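ErfK/YbiS/YcfS/YnhG family protein (PDB 4LPQ) probably acts as a peptidoglycan L,D-transpeptidase in cell wall biogenesis, the piece here joining a putative peptidoglycan-binding domain to the catalytic domain. Local coordinates at residues Q24-D29 and A70-G75; R107-S112 and V182-A187; D153-K158 and A188-W193. All blocks are in the same frame, centred on the assembly; numbering follows the deposited sequence. Where two conformers were deposited one is given.

Overall arrangement
The three contacts fall in two domains. Interaction 1 joins helices 18-30 and 66-74 of the putative peptidoglycan-binding domain and closes, along the chain, before the other two begin. Its centre is about 18 Å from that of interaction 2 and about 26 Å from that of interaction 3, on the other side of the chain's centre from the latter. Interactions 2 and 3 belong to the L,D-transpeptidase catalytic domain, lie about 9 Å apart between centres and touch; their segments alternate along the chain. Both use helix 186-196 and reach the same mixed sheet, so helix 186-196 links the two contacts, near the predicted active-site residues His167 and Cys181.

Interaction 1: Q24-D29 and A70-G75; sequences QQRLMD and AALDAG
Arg26 reaches Leu72 because its CG stands anti to the backbone N (chi1 180°), and a bend at chi2 (60°) then carries the extended remainder of the chain across to the last turn of helix 66-74. There the guanidinium grips the Leu72 carbonyl side-on: NE lies 3.1 Å from Leu72 O, and NH2 lies 2.9 Å from the same Leu72 O. The oxygen sits at the edge of the guanidinium, close to its plane, but the two nitrogens approach it differently, NH2 in the carbonyl plane and NE from above it. Leu72 O also accepts the backbone N of Gly75, so three N-H groups converge on one acceptor. Arginine suits this position: a long, flexible chain ends in a flat group with several donors, which can probably complement the partial negative charge at a helix C-terminus.

Gly75 closes that helix in a Schellman motif. Its positive phi is easily adopted by glycine, and its CA passes 3.4 Å from Arg26 NH2, where a side chain would crowd the guanidinium. Beside the polar grip, Leu27 CD2 lies 3.9 Å from Leu72 CD2; the branched leucine ends bring methyl groups into contact on the side that faces helix 43-56.

The short helical segments make an angle of 47°, with their axes 10.7 Å apart at closest approach, a spacing spanned by the arginine and the two leucines. On helix 43-56, Phe52 touches both leucines and Val49 touches Leu27, so that helices 18-30, 43-56 and 66-74 pack together in the putative peptidoglycan-binding domain.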
ATOM      1  N   GLN A  24      -8.852   7.535 -12.387  1.00 14.29           N
ATOM      2  CA  GLN A  24      -8.441   8.076 -11.136  1.00 15.27           C
ATOM      3  C   GLN A  24      -9.676   8.291 -10.258  1.00 15.18           C
ATOM      4  O   GLN A  24      -9.636   8.010  -9.049  1.00 14.59           O
ATOM      5  CB  GLN A  24      -7.730   9.402 -11.326  1.00 14.72           C
ATOM      6  CG  GLN A  24      -6.397   9.230 -12.012  1.00 13.34           C
ATOM      7  CD  GLN A  24      -5.836  10.571 -12.503  1.00 14.53           C
ATOM      8  OE1 GLN A  24      -6.567  11.471 -12.944  1.00 16.38           O
ATOM      9  NE2 GLN A  24      -4.504  10.725 -12.462  1.00 15.88           N
ATOM     10  N   GLN A  25     -10.762   8.829 -10.836  1.00 15.24           N
ATOM     11  CA  GLN A  25     -11.951   9.036 -10.059  1.00 15.76           C
ATOM     12  C   GLN A  25     -12.587   7.743  -9.563  1.00 16.03           C
ATOM     13  O   GLN A  25     -13.096   7.661  -8.439  1.00 16.78           O
ATOM     14  CB  GLN A  25     -12.940   9.909 -10.795  1.00 18.69           C
ATOM     15  CG  GLN A  25     -13.993  10.436  -9.886  1.00 21.41           C
ATOM     16  CD  GLN A  25     -13.509  11.307  -8.753  1.00 26.30           C
ATOM     17  OE1 GLN A  25     -12.830  12.340  -8.922  1.00 28.17           O
ATOM     18  NE2 GLN A  25     -13.860  10.871  -7.544  1.00 24.75           N
ATOM     19  N   ARG A  26     -12.584   6.710 -10.402  1.00 14.28           N
ATOM     20  CA  ARG A  26     -13.127   5.446 -10.000  1.00 14.56           C
ATOM     21  C   ARG A  26     -12.322   4.777  -8.850  1.00 12.70           C
ATOM     22  O   ARG A  26     -12.906   4.302  -7.860  1.00 14.23           O
ATOM     23  CB  ARG A  26     -13.169   4.521 -11.207  1.00 15.29           C
ATOM     24  CG  ARG A  26     -13.713   3.144 -10.946  1.00 14.64           C
ATOM     25  CD  ARG A  26     -15.149   3.216 -10.432  1.00 17.64           C
ATOM     26  NE  ARG A  26     -15.736   1.902 -10.479  1.00 17.02           N
ATOM     27  CZ  ARG A  26     -16.856   1.553  -9.850  1.00 15.49           C
ATOM     28  NH1 ARG A  26     -17.493   2.443  -9.079  1.00 19.12           N
ATOM     29  NH2 ARG A  26     -17.373   0.333  -9.933  1.00 17.26           N
ATOM     30  N   LEU A  27     -10.986   4.840  -8.969  1.00 13.10           N
ATOM     31  CA  LEU A  27     -10.139   4.397  -7.892  1.00 13.68           C
ATOM     32  C   LEU A  27     -10.438   5.126  -6.598  1.00 13.30           C
ATOM     33  O   LEU A  27     -10.582   4.510  -5.528  1.00 14.31           O
ATOM     34  CB  LEU A  27      -8.669   4.539  -8.270  1.00 12.52           C
ATOM     35  CG  LEU A  27      -8.184   3.586  -9.360  1.00 12.82           C
ATOM     36  CD1 LEU A  27      -6.886   4.047  -9.911  1.00 14.98           C
ATOM     37  CD2 LEU A  27      -8.066   2.153  -8.830  1.00 14.85           C
HETATM   38  N   MSE A  28     -10.542   6.449  -6.733  1.00 14.50           N
HETATM   39  CA  MSE A  28     -10.846   7.273  -5.534  1.00 16.14           C
HETATM   40  C   MSE A  28     -12.157   6.819  -4.922  1.00 15.48           C
HETATM   41  O   MSE A  28     -12.278   6.646  -3.680  1.00 17.82           O
HETATM   42  CB  MSE A  28     -10.850   8.738  -5.942  1.00 17.12           C
HETATM   43  CG  MSE A  28     -10.859   9.656  -4.699  1.00 20.16           C
HETATM   44 SE   MSE A  28     -10.958  11.527  -5.141  0.60 24.50          SE
HETATM   45  CE  MSE A  28      -9.356  11.650  -6.231  1.00 25.80           C
ATOM     46  N   ASP A  29     -13.188   6.687  -5.772  1.00 15.62           N
ATOM     47  CA  ASP A  29     -14.524   6.302  -5.300  1.00 18.36           C
ATOM     48  C   ASP A  29     -14.535   4.970  -4.580  1.00 16.65           C
ATOM     49  O   ASP A  29     -15.297   4.744  -3.597  1.00 19.86           O
ATOM     50  CB  ASP A  29     -15.531   6.257  -6.466  1.00 18.93           C
ATOM     51  CG  ASP A  29     -15.792   7.632  -7.102  1.00 19.79           C
ATOM     52  OD1 ASP A  29     -15.512   8.686  -6.504  1.00 23.88           O
ATOM     53  OD2 ASP A  29     -16.434   7.576  -8.201  1.00 24.13           O
ATOM     54  N   ALA A  70     -12.600  -4.671 -16.322  1.00 12.75           N
ATOM     55  CA  ALA A  70     -13.711  -5.434 -15.844  1.00 13.82           C
ATOM     56  C   ALA A  70     -13.822  -5.430 -14.331  1.00 13.23           C
ATOM     57  O   ALA A  70     -14.907  -5.314 -13.758  1.00 14.85           O
ATOM     58  CB  ALA A  70     -13.679  -6.862 -16.399  1.00 16.93           C
ATOM     59  N   ALA A  71     -12.658  -5.556 -13.671  1.00 13.43           N
ATOM     60  CA  ALA A  71     -12.654  -5.555 -12.214  1.00 13.64           C
ATOM     61  C   ALA A  71     -13.034  -4.158 -11.677  1.00 12.61           C
ATOM     62  O   ALA A  71     -13.716  -4.040 -10.640  1.00 13.88           O
ATOM     63  CB  ALA A  71     -11.304  -6.050 -11.738  1.00 13.63           C
ATOM     64  N   LEU A  72     -12.567  -3.109 -12.334  1.00 12.27           N
ATOM     65  CA  LEU A  72     -12.938  -1.758 -11.953  1.00 12.35           C
ATOM     66  C   LEU A  72     -14.447  -1.584 -12.024  1.00 13.24           C
ATOM     67  O   LEU A  72     -15.087  -1.021 -11.143  1.00 14.58           O
ATOM     68  CB  LEU A  72     -12.197  -0.748 -12.806  1.00 12.78           C
ATOM     69  CG  LEU A  72     -10.775  -0.508 -12.452  1.00 14.97           C
ATOM     70  CD1 LEU A  72     -10.083   0.160 -13.570  1.00 16.85           C
ATOM     71  CD2 LEU A  72     -10.625   0.277 -11.142  1.00 15.33           C
ATOM     72  N   ASP A  73     -15.013  -2.041 -13.146  1.00 13.74           N
ATOM     73  CA  ASP A  73     -16.461  -1.917 -13.352  1.00 14.63           C
ATOM     74  C   ASP A  73     -17.225  -2.741 -12.307  1.00 14.88           C
ATOM     75  O   ASP A  73     -18.338  -2.311 -11.881  1.00 18.20           O
ATOM     76  CB  ASP A  73     -16.851  -2.354 -14.727  1.00 15.75           C
ATOM     77  CG  ASP A  73     -16.430  -1.299 -15.820  1.00 21.06           C
ATOM     78  OD1 ASP A  73     -16.113  -0.172 -15.542  1.00 25.26           O
ATOM     79  OD2 ASP A  73     -16.549  -1.607 -16.990  1.00 23.38           O
ATOM     80  N   ALA A  74     -16.674  -3.909 -11.918  1.00 14.46           N
ATOM     81  CA  ALA A  74     -17.300  -4.715 -10.895  1.00 15.69           C
ATOM     82  C   ALA A  74     -17.159  -4.042  -9.482  1.00 17.27           C
ATOM     83  O   ALA A  74     -17.853  -4.424  -8.538  1.00 18.11           O
ATOM     84  CB  ALA A  74     -16.693  -6.109 -10.827  1.00 17.12           C
ATOM     85  N   GLY A  75     -16.320  -3.043  -9.361  1.00 15.29           N
ATOM     86  CA  GLY A  75     -16.177  -2.337  -8.113  1.00 16.00           C
ATOM     87  C   GLY A  75     -15.412  -3.136  -7.083  1.00 14.12           C
ATOM     88  O   GLY A  75     -15.647  -3.049  -5.894  1.00 16.59           O
TER

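Interaction 2: R107-S112 and V182-A187; sequences RIINAS and VRVSNA
Ser112 and Arg183 form a single antiparallel bridge, a hydrogen-bonded pair, where the chain leaving strand 104-110 meets strand 182-184. The strand segments themselves run at 103° to each other, which accords with a contact confined to one bridge. Arg183 N donates to Ser112 O at 2.9 Å in an almost straight bond (176°). In return Ser112 N donates to Arg183 O at 3.0 Å, in the carbonyl plane and on a lone pair. That oxygen also receives a CA-H...O contact, with Ala111 CA 3.1 Å from Arg183 O. Farther along, where the backbones have diverged, a water links them, donating to Asn110 O and accepting from Ser185 N.

This junction lies in the YkuD-type catalytic domain, and strand 182-184 directly follows Cys181, the predicted nucleophile. The Arg183 side chain comes close to His167, the predicted proton donor/acceptor, while its NH1 is bonded to Ser171 O. Ser185, at the N-cap of helix 186-196, turns its OG to Ala188 N; a short hydroxyl side chain is well fitted to that role.

Apolar side chains meet between the two strands. With CG1 turned beside the backbone N (chi1 -71°), Ile109 directs CG2 at Val184 CG1, 3.6 Å away, a meeting of two beta-branched residues. Ala111 CB lies 4.0 Å from Val182 CG1 and 4.2 Å from Val184 CG1, its single methyl being small enough to sit beside both valines. Leu97 of strand 96-101 touches both Ile109 and Val184, while Ala188 and Leu192 of helix 186-196 pack on Ile109.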
ATOM      1  N   ARG A 107      -9.645   2.636   3.212  1.00 14.14           N
ATOM      2  CA  ARG A 107      -8.697   2.811   2.112  0.50 12.24           C
ATOM      3  C   ARG A 107      -7.914   1.558   1.900  1.00 12.85           C
ATOM      4  O   ARG A 107      -7.615   0.781   2.817  1.00 13.41           O
ATOM      5  CB  ARG A 107      -7.626   3.951   2.299  0.50 14.37           C
ATOM      6  CG  ARG A 107      -8.052   5.376   2.276  0.50 14.63           C
ATOM      7  CD  ARG A 107      -8.649   5.884   0.971  0.50 12.34           C
ATOM      8  NE  ARG A 107      -8.911   7.310   1.123  0.50 15.83           N
ATOM      9  CZ  ARG A 107     -10.012   7.790   1.721  0.50 14.64           C
ATOM     10  NH1 ARG A 107     -10.939   6.995   2.223  0.50 16.61           N
ATOM     11  NH2 ARG A 107     -10.174   9.078   1.916  0.50 23.33           N
ATOM     12  N   ILE A 108      -7.559   1.361   0.624  1.00 13.06           N
ATOM     13  CA  ILE A 108      -6.625   0.337   0.202  1.00 12.18           C
ATOM     14  C   ILE A 108      -5.357   1.063  -0.258  1.00 11.51           C
ATOM     15  O   ILE A 108      -5.470   1.933  -1.141  1.00 12.54           O
ATOM     16  CB  ILE A 108      -7.167  -0.541  -0.952  1.00 12.47           C
ATOM     17  CG1 ILE A 108      -8.532  -1.130  -0.661  1.00 13.37           C
ATOM     18  CG2 ILE A 108      -6.123  -1.639  -1.253  1.00 12.50           C
ATOM     19  CD1 ILE A 108      -9.691  -0.305  -1.095  1.00 14.70           C
ATOM     20  N   ILE A 109      -4.194   0.648   0.269  1.00 11.01           N
ATOM     21  CA  ILE A 109      -2.943   1.341   0.033  1.00 11.92           C
ATOM     22  C   ILE A 109      -1.931   0.333  -0.516  1.00 10.82           C
ATOM     23  O   ILE A 109      -1.776  -0.760   0.090  1.00 11.58           O
ATOM     24  CB  ILE A 109      -2.486   2.025   1.345  1.00 11.26           C
ATOM     25  CG1 ILE A 109      -3.378   3.203   1.658  1.00 13.41           C
ATOM     26  CG2 ILE A 109      -1.049   2.482   1.267  1.00 13.61           C
ATOM     27  CD1 ILE A 109      -3.343   3.656   3.096  1.00 14.36           C
ATOM     28  N   ASN A 110      -1.231   0.709  -1.613  1.00 11.40           N
ATOM     29  CA  ASN A 110      -0.175  -0.170  -2.086  1.00 10.34           C
ATOM     30  C   ASN A 110       0.938  -0.268  -1.041  1.00  9.76           C
ATOM     31  O   ASN A 110       1.387   0.702  -0.466  1.00 11.29           O
ATOM     32  CB  ASN A 110       0.382   0.424  -3.371  1.00 11.09           C
ATOM     33  CG  ASN A 110       1.418  -0.463  -4.032  1.00 12.18           C
ATOM     34  OD1 ASN A 110       1.132  -1.623  -4.289  1.00 12.35           O
ATOM     35  ND2 ASN A 110       2.605   0.090  -4.267  1.00 12.27           N
ATOM     36  N   ALA A 111       1.409  -1.525  -0.806  1.00 11.19           N
ATOM     37  CA  ALA A 111       2.416  -1.820   0.207  1.00 11.57           C
ATOM     38  C   ALA A 111       3.500  -2.738  -0.347  1.00 11.67           C
ATOM     39  O   ALA A 111       3.300  -3.435  -1.349  1.00 11.90           O
ATOM     40  CB  ALA A 111       1.754  -2.419   1.481  1.00 12.25           C
ATOM     41  N   SER A 112       4.664  -2.796   0.343  1.00 10.76           N
ATOM     42  CA  SER A 112       5.658  -3.755   0.050  1.00 10.68           C
ATOM     43  C   SER A 112       6.331  -4.134   1.313  1.00 11.79           C
ATOM     44  O   SER A 112       6.804  -3.309   2.082  1.00 13.88           O
ATOM     45  CB  SER A 112       6.662  -3.176  -0.972  1.00 12.65           C
ATOM     46  OG  SER A 112       7.654  -4.119  -1.341  1.00 13.07           O
ATOM     47  N   VAL A 182       6.964  -2.724   6.566  1.00 12.82           N
ATOM     48  CA  VAL A 182       5.947  -2.556   5.543  1.00 13.21           C
ATOM     49  C   VAL A 182       5.970  -1.170   5.016  1.00 11.90           C
ATOM     50  O   VAL A 182       5.645  -0.218   5.746  1.00 12.49           O
ATOM     51  CB  VAL A 182       4.564  -2.924   6.112  1.00 13.51           C
ATOM     52  CG1 VAL A 182       3.496  -2.742   5.072  1.00 13.62           C
ATOM     53  CG2 VAL A 182       4.589  -4.379   6.667  1.00 15.10           C
ATOM     54  N   ARG A 183       6.323  -0.977   3.763  1.00 11.93           N
ATOM     55  CA  ARG A 183       6.443   0.296   3.110  1.00 13.48           C
ATOM     56  C   ARG A 183       5.109   0.697   2.429  1.00 12.27           C
ATOM     57  O   ARG A 183       4.474  -0.162   1.816  1.00 12.87           O
ATOM     58  CB  ARG A 183       7.475   0.203   1.925  1.00 18.74           C
ATOM     59  CG  ARG A 183       8.811  -0.182   2.355  1.00 21.61           C
ATOM     60  CD  ARG A 183       9.584  -0.306   1.046  1.00 20.26           C
ATOM     61  NE  ARG A 183      10.874  -0.626   1.403  1.00 20.90           N
ATOM     62  CZ  ARG A 183      11.818  -0.834   0.555  1.00 36.23           C
ATOM     63  NH1 ARG A 183      11.603  -0.645  -0.762  1.00 30.86           N
ATOM     64  NH2 ARG A 183      12.938  -1.218   1.064  1.00 37.58           N
ATOM     65  N   VAL A 184       4.825   1.965   2.484  1.00 11.76           N
ATOM     66  CA  VAL A 184       3.742   2.626   1.735  1.00 10.70           C
ATOM     67  C   VAL A 184       4.273   3.962   1.223  1.00 10.93           C
ATOM     68  O   VAL A 184       5.355   4.382   1.621  1.00 11.73           O
ATOM     69  CB  VAL A 184       2.458   2.816   2.568  1.00 12.83           C
ATOM     70  CG1 VAL A 184       1.942   1.453   3.070  1.00 12.74           C
ATOM     71  CG2 VAL A 184       2.698   3.786   3.705  1.00 12.87           C
ATOM     72  N   SER A 185       3.537   4.660   0.369  1.00 11.72           N
ATOM     73  CA  SER A 185       3.988   5.983  -0.074  1.00 12.27           C
ATOM     74  C   SER A 185       4.022   6.992   1.058  1.00 11.84           C
ATOM     75  O   SER A 185       3.267   6.845   2.034  1.00 12.21           O
ATOM     76  CB  SER A 185       3.149   6.528  -1.219  1.00 11.41           C
ATOM     77  OG  SER A 185       1.846   6.906  -0.774  1.00 12.78           O
ATOM     78  N   ASN A 186       4.814   8.025   0.929  1.00 11.88           N
ATOM     79  CA  ASN A 186       4.791   9.076   1.945  1.00 13.59           C
ATOM     80  C   ASN A 186       3.402   9.725   2.096  1.00 13.16           C
ATOM     81  O   ASN A 186       2.987   9.998   3.172  1.00 14.37           O
ATOM     82  CB  ASN A 186       5.875  10.100   1.657  1.00 13.91           C
ATOM     83  CG  ASN A 186       7.278   9.621   1.835  1.00 14.76           C
ATOM     84  OD1 ASN A 186       7.566   8.588   2.343  1.00 14.07           O
ATOM     85  ND2 ASN A 186       8.162  10.462   1.374  1.00 30.11           N
ATOM     86  N   ALA A 187       2.733   9.930   0.941  1.00 13.53           N
ATOM     87  CA  ALA A 187       1.411  10.486   0.966  1.00 14.03           C
ATOM     88  C   ALA A 187       0.430   9.602   1.725  1.00 12.72           C
ATOM     89  O   ALA A 187      -0.401  10.077   2.479  1.00 14.28           O
ATOM     90  CB  ALA A 187       0.951  10.778  -0.426  1.00 14.90           C
TER
HETATM   91  O   HOH W   1       1.611   3.260  -1.326  1.00 11.81           O

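Interaction 3: D153-K158 and A188-W193; sequences DMWRPK and AMNWLW
Helix 186-196 of the catalytic domain packs against strand 154-159 through Trp193, whose indole is held between Arg156 and Lys158. Over one face the Arg156 guanidinium lies nearly flat, its plane 23° from that of the ring and the centres 4.0 Å apart, in a cation-pi stack. On the opposite face Lys158 CE rests 3.3 Å from the centroid of the Trp193 five-membered ring as a CH-pi contact, while Lys158 NZ sits over the six-membered ring. At the ring edge Trp193 NE1 donates to Arg156 O at 2.8 Å, fixing the indole's rotation. Tryptophan suits this place, combining two broad faces for cations with an N-H for the backbone. Were Trp193 replaced by alanine, Arg156 O would probably lose its indole donor, and the guanidinium and Lys158 CE and NZ the aromatic faces they rest on.

The carbonyl is presented at a corner of the chain at residues 155 and 156, where strand 154-159 of this YkuD-type domain is interrupted. Just beyond, Pro157 packs on His167, the predicted proton donor/acceptor.

Nearly one helical turn back, Asn190 OD1 accepts two bonds from opposite faces of its amide plane: Trp155 NE1 at 2.9 Å, the ring and amide planes 77° apart, and Arg156 NH1, also at 2.9 Å. A bend at chi3 (75°) lets Arg156 serve both the asparagine and the indole. Its charge is further matched by salt bridges to Asp142 and Asp194. Lys158 NZ bonds to Gln140 and Met198 O, and shares a water with Trp193 O. Met189, deposited as selenomethionine, lies alongside, its CE 3.6 Å from Lys158 CG.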
ATOM      1  N   ASP A 153      16.187   5.206   5.066  1.00 22.13           N
ATOM      2  CA  ASP A 153      15.414   5.871   6.110  1.00 20.59           C
ATOM      3  C   ASP A 153      13.906   5.608   5.893  1.00 19.58           C
ATOM      4  O   ASP A 153      13.436   5.302   4.786  1.00 21.58           O
ATOM      5  CB  ASP A 153      15.674   7.374   6.146  1.00 25.27           C
ATOM      6  CG  ASP A 153      17.077   7.718   6.631  1.00 29.42           C
ATOM      7  OD1 ASP A 153      17.711   7.008   7.439  1.00 31.29           O
ATOM      8  OD2 ASP A 153      17.530   8.757   6.171  1.00 41.09           O
HETATM    9  N   MSE A 154      13.179   5.782   6.958  1.00 16.53           N
HETATM   10  CA  MSE A 154      11.783   5.543   7.032  1.00 13.45           C
HETATM   11  C   MSE A 154      11.088   6.863   7.336  1.00 14.09           C
HETATM   12  O   MSE A 154      11.417   7.601   8.268  1.00 15.39           O
HETATM   13  CB  MSE A 154      11.437   4.621   8.215  1.00 14.50           C
HETATM   14  CG  MSE A 154      12.069   3.243   8.040  1.00 15.67           C
HETATM   15 SE   MSE A 154      11.470   1.921   9.455  0.70 20.01          SE
HETATM   16  CE  MSE A 154      12.129   2.899  10.869  1.00 19.22           C
ATOM     17  N   TRP A 155      10.025   7.158   6.578  1.00 12.70           N
ATOM     18  CA  TRP A 155       9.195   8.360   6.781  1.00 12.87           C
ATOM     19  C   TRP A 155       8.055   8.111   7.734  1.00 12.43           C
ATOM     20  O   TRP A 155       7.173   7.272   7.427  1.00 13.25           O
ATOM     21  CB  TRP A 155       8.695   8.915   5.429  1.00 13.41           C
ATOM     22  CG  TRP A 155       7.828  10.122   5.578  1.00 14.43           C
ATOM     23  CD1 TRP A 155       6.495  10.187   5.306  1.00 15.43           C
ATOM     24  CD2 TRP A 155       8.232  11.421   6.004  1.00 15.55           C
ATOM     25  NE1 TRP A 155       6.052  11.489   5.542  1.00 16.27           N
ATOM     26  CE2 TRP A 155       7.109  12.247   5.960  1.00 16.78           C
ATOM     27  CE3 TRP A 155       9.452  11.970   6.464  1.00 19.06           C
ATOM     28  CZ2 TRP A 155       7.156  13.570   6.376  1.00 21.33           C
ATOM     29  CZ3 TRP A 155       9.486  13.244   6.907  1.00 19.98           C
ATOM     30  CH2 TRP A 155       8.355  14.054   6.839  1.00 21.21           C
ATOM     31  N   ARG A 156       8.046   8.753   8.881  1.00 12.31           N
ATOM     32  CA  ARG A 156       6.972   8.675   9.849  1.00 12.26           C
ATOM     33  C   ARG A 156       6.618   7.235  10.209  1.00 10.81           C
ATOM     34  O   ARG A 156       5.428   6.878  10.154  1.00 12.31           O
ATOM     35  CB  ARG A 156       5.812   9.532   9.382  1.00 12.39           C
ATOM     36  CG  ARG A 156       6.143  10.978   9.017  1.00 14.60           C
ATOM     37  CD  ARG A 156       4.916  11.782   8.668  1.00 13.90           C
ATOM     38  NE  ARG A 156       4.124  12.160   9.799  1.00 14.25           N
ATOM     39  CZ  ARG A 156       2.976  12.754   9.695  1.00 15.63           C
ATOM     40  NH1 ARG A 156       2.375  12.885   8.540  1.00 16.03           N
ATOM     41  NH2 ARG A 156       2.391  13.246  10.805  1.00 17.26           N
ATOM     42  N   PRO A 157       7.599   6.454  10.670  1.00 12.65           N
ATOM     43  CA  PRO A 157       7.261   5.074  11.084  1.00 12.06           C
ATOM     44  C   PRO A 157       6.313   4.996  12.289  1.00 12.92           C
ATOM     45  O   PRO A 157       6.457   5.727  13.249  1.00 13.66           O
ATOM     46  CB  PRO A 157       8.631   4.505  11.374  1.00 12.88           C
ATOM     47  CG  PRO A 157       9.473   5.686  11.815  1.00 13.55           C
ATOM     48  CD  PRO A 157       9.024   6.786  10.899  1.00 13.53           C
ATOM     49  N   LYS A 158       5.456   3.999  12.158  1.00 11.73           N
ATOM     50  CA  LYS A 158       4.597   3.539  13.213  1.00 12.60           C
ATOM     51  C   LYS A 158       4.985   2.077  13.537  1.00 12.18           C
ATOM     52  O   LYS A 158       4.848   1.188  12.654  1.00 13.22           O
ATOM     53  CB  LYS A 158       3.153   3.611  12.865  1.00 12.99           C
ATOM     54  CG  LYS A 158       2.680   5.026  12.701  1.00 16.17           C
ATOM     55  CD  LYS A 158       1.376   5.265  13.074  1.00 34.45           C
ATOM     56  CE  LYS A 158       0.922   6.670  12.891  1.00 30.08           C
ATOM     57  NZ  LYS A 158       0.287   7.293  14.095  1.00 23.21           N
ATOM     58  N   ALA A 188       0.489   8.297   1.456  1.00 11.82           N
ATOM     59  CA  ALA A 188      -0.379   7.360   2.170  1.00 12.34           C
ATOM     60  C   ALA A 188      -0.041   7.408   3.669  1.00 11.95           C
ATOM     61  O   ALA A 188      -0.952   7.391   4.494  1.00 12.86           O
ATOM     62  CB  ALA A 188      -0.264   5.925   1.623  1.00 13.65           C
HETATM   63  N   MSE A 189       1.214   7.475   4.014  1.00 11.88           N
HETATM   64  CA  MSE A 189       1.621   7.494   5.428  1.00 12.51           C
HETATM   65  C   MSE A 189       1.066   8.797   6.067  1.00 13.81           C
HETATM   66  O   MSE A 189       0.559   8.733   7.189  1.00 13.98           O
HETATM   67  CB  MSE A 189       3.139   7.410   5.549  1.00 12.77           C
HETATM   68  CG  MSE A 189       3.510   6.971   6.943  1.00 14.08           C
HETATM   69 SE   MSE A 189       3.061   5.045   7.184  0.70 14.31          SE
HETATM   70  CE  MSE A 189       2.767   5.029   9.091  1.00 14.42           C
ATOM     71  N   ASN A 190       1.139   9.921   5.374  1.00 13.40           N
ATOM     72  CA  ASN A 190       0.645  11.155   5.894  1.00 13.43           C
ATOM     73  C   ASN A 190      -0.851  11.086   6.126  1.00 13.04           C
ATOM     74  O   ASN A 190      -1.355  11.577   7.153  1.00 15.59           O
ATOM     75  CB  ASN A 190       1.011  12.344   4.977  1.00 15.16           C
ATOM     76  CG  ASN A 190       2.501  12.615   4.907  1.00 15.72           C
ATOM     77  OD1 ASN A 190       3.267  12.299   5.806  1.00 15.89           O
ATOM     78  ND2 ASN A 190       2.891  13.253   3.807  1.00 17.10           N
ATOM     79  N   TRP A 191      -1.547  10.451   5.205  1.00 13.62           N
ATOM     80  CA  TRP A 191      -2.966  10.249   5.331  1.00 13.89           C
ATOM     81  C   TRP A 191      -3.301   9.412   6.580  1.00 13.96           C
ATOM     82  O   TRP A 191      -4.190   9.787   7.388  1.00 15.27           O
ATOM     83  CB  TRP A 191      -3.602   9.686   4.079  1.00 14.22           C
ATOM     84  CG  TRP A 191      -5.069   9.461   4.172  1.00 14.41           C
ATOM     85  CD1 TRP A 191      -6.027  10.416   3.968  1.00 16.77           C
ATOM     86  CD2 TRP A 191      -5.757   8.279   4.622  1.00 15.55           C
ATOM     87  NE1 TRP A 191      -7.284   9.868   4.233  1.00 16.24           N
ATOM     88  CE2 TRP A 191      -7.138   8.566   4.646  1.00 13.91           C
ATOM     89  CE3 TRP A 191      -5.341   6.992   4.977  1.00 16.85           C
ATOM     90  CZ2 TRP A 191      -8.086   7.630   5.051  1.00 16.28           C
ATOM     91  CZ3 TRP A 191      -6.262   6.059   5.377  1.00 16.54           C
ATOM     92  CH2 TRP A 191      -7.655   6.354   5.396  1.00 16.23           C
ATOM     93  N   LEU A 192      -2.608   8.300   6.780  1.00 13.29           N
ATOM     94  CA  LEU A 192      -2.775   7.455   7.950  1.00 13.69           C
ATOM     95  C   LEU A 192      -2.565   8.260   9.213  1.00 12.88           C
ATOM     96  O   LEU A 192      -3.373   8.143  10.142  1.00 14.94           O
ATOM     97  CB  LEU A 192      -1.805   6.293   7.885  1.00 14.21           C
ATOM     98  CG  LEU A 192      -2.121   5.218   6.850  1.00 13.90           C
ATOM     99  CD1 LEU A 192      -0.947   4.250   6.700  1.00 14.11           C
ATOM    100  CD2 LEU A 192      -3.399   4.478   7.158  1.00 14.92           C
ATOM    101  N   TRP A 193      -1.492   9.077   9.308  1.00 14.67           N
ATOM    102  CA  TRP A 193      -1.207   9.848  10.478  1.00 14.32           C
ATOM    103  C   TRP A 193      -2.226  10.928  10.742  1.00 15.39           C
ATOM    104  O   TRP A 193      -2.696  11.128  11.868  1.00 16.53           O
ATOM    105  CB  TRP A 193       0.180  10.447  10.408  1.00 15.45           C
ATOM    106  CG  TRP A 193       1.324   9.673  10.816  1.00 16.28           C
ATOM    107  CD1 TRP A 193       1.953   8.667  10.063  1.00 16.45           C
ATOM    108  CD2 TRP A 193       2.134   9.872  11.989  1.00 13.75           C
ATOM    109  NE1 TRP A 193       3.063   8.241  10.719  1.00 14.66           N
ATOM    110  CE2 TRP A 193       3.218   8.947  11.896  1.00 14.35           C
ATOM    111  CE3 TRP A 193       2.095  10.724  13.055  1.00 16.71           C
ATOM    112  CZ2 TRP A 193       4.237   8.896  12.812  1.00 15.80           C
ATOM    113  CZ3 TRP A 193       3.080  10.659  13.968  1.00 18.03           C
ATOM    114  CH2 TRP A 193       4.170   9.772  13.837  1.00 17.76           C
TER
HETATM  115  O   HOH W   2      -2.055   9.080  13.757  1.00 17.45           O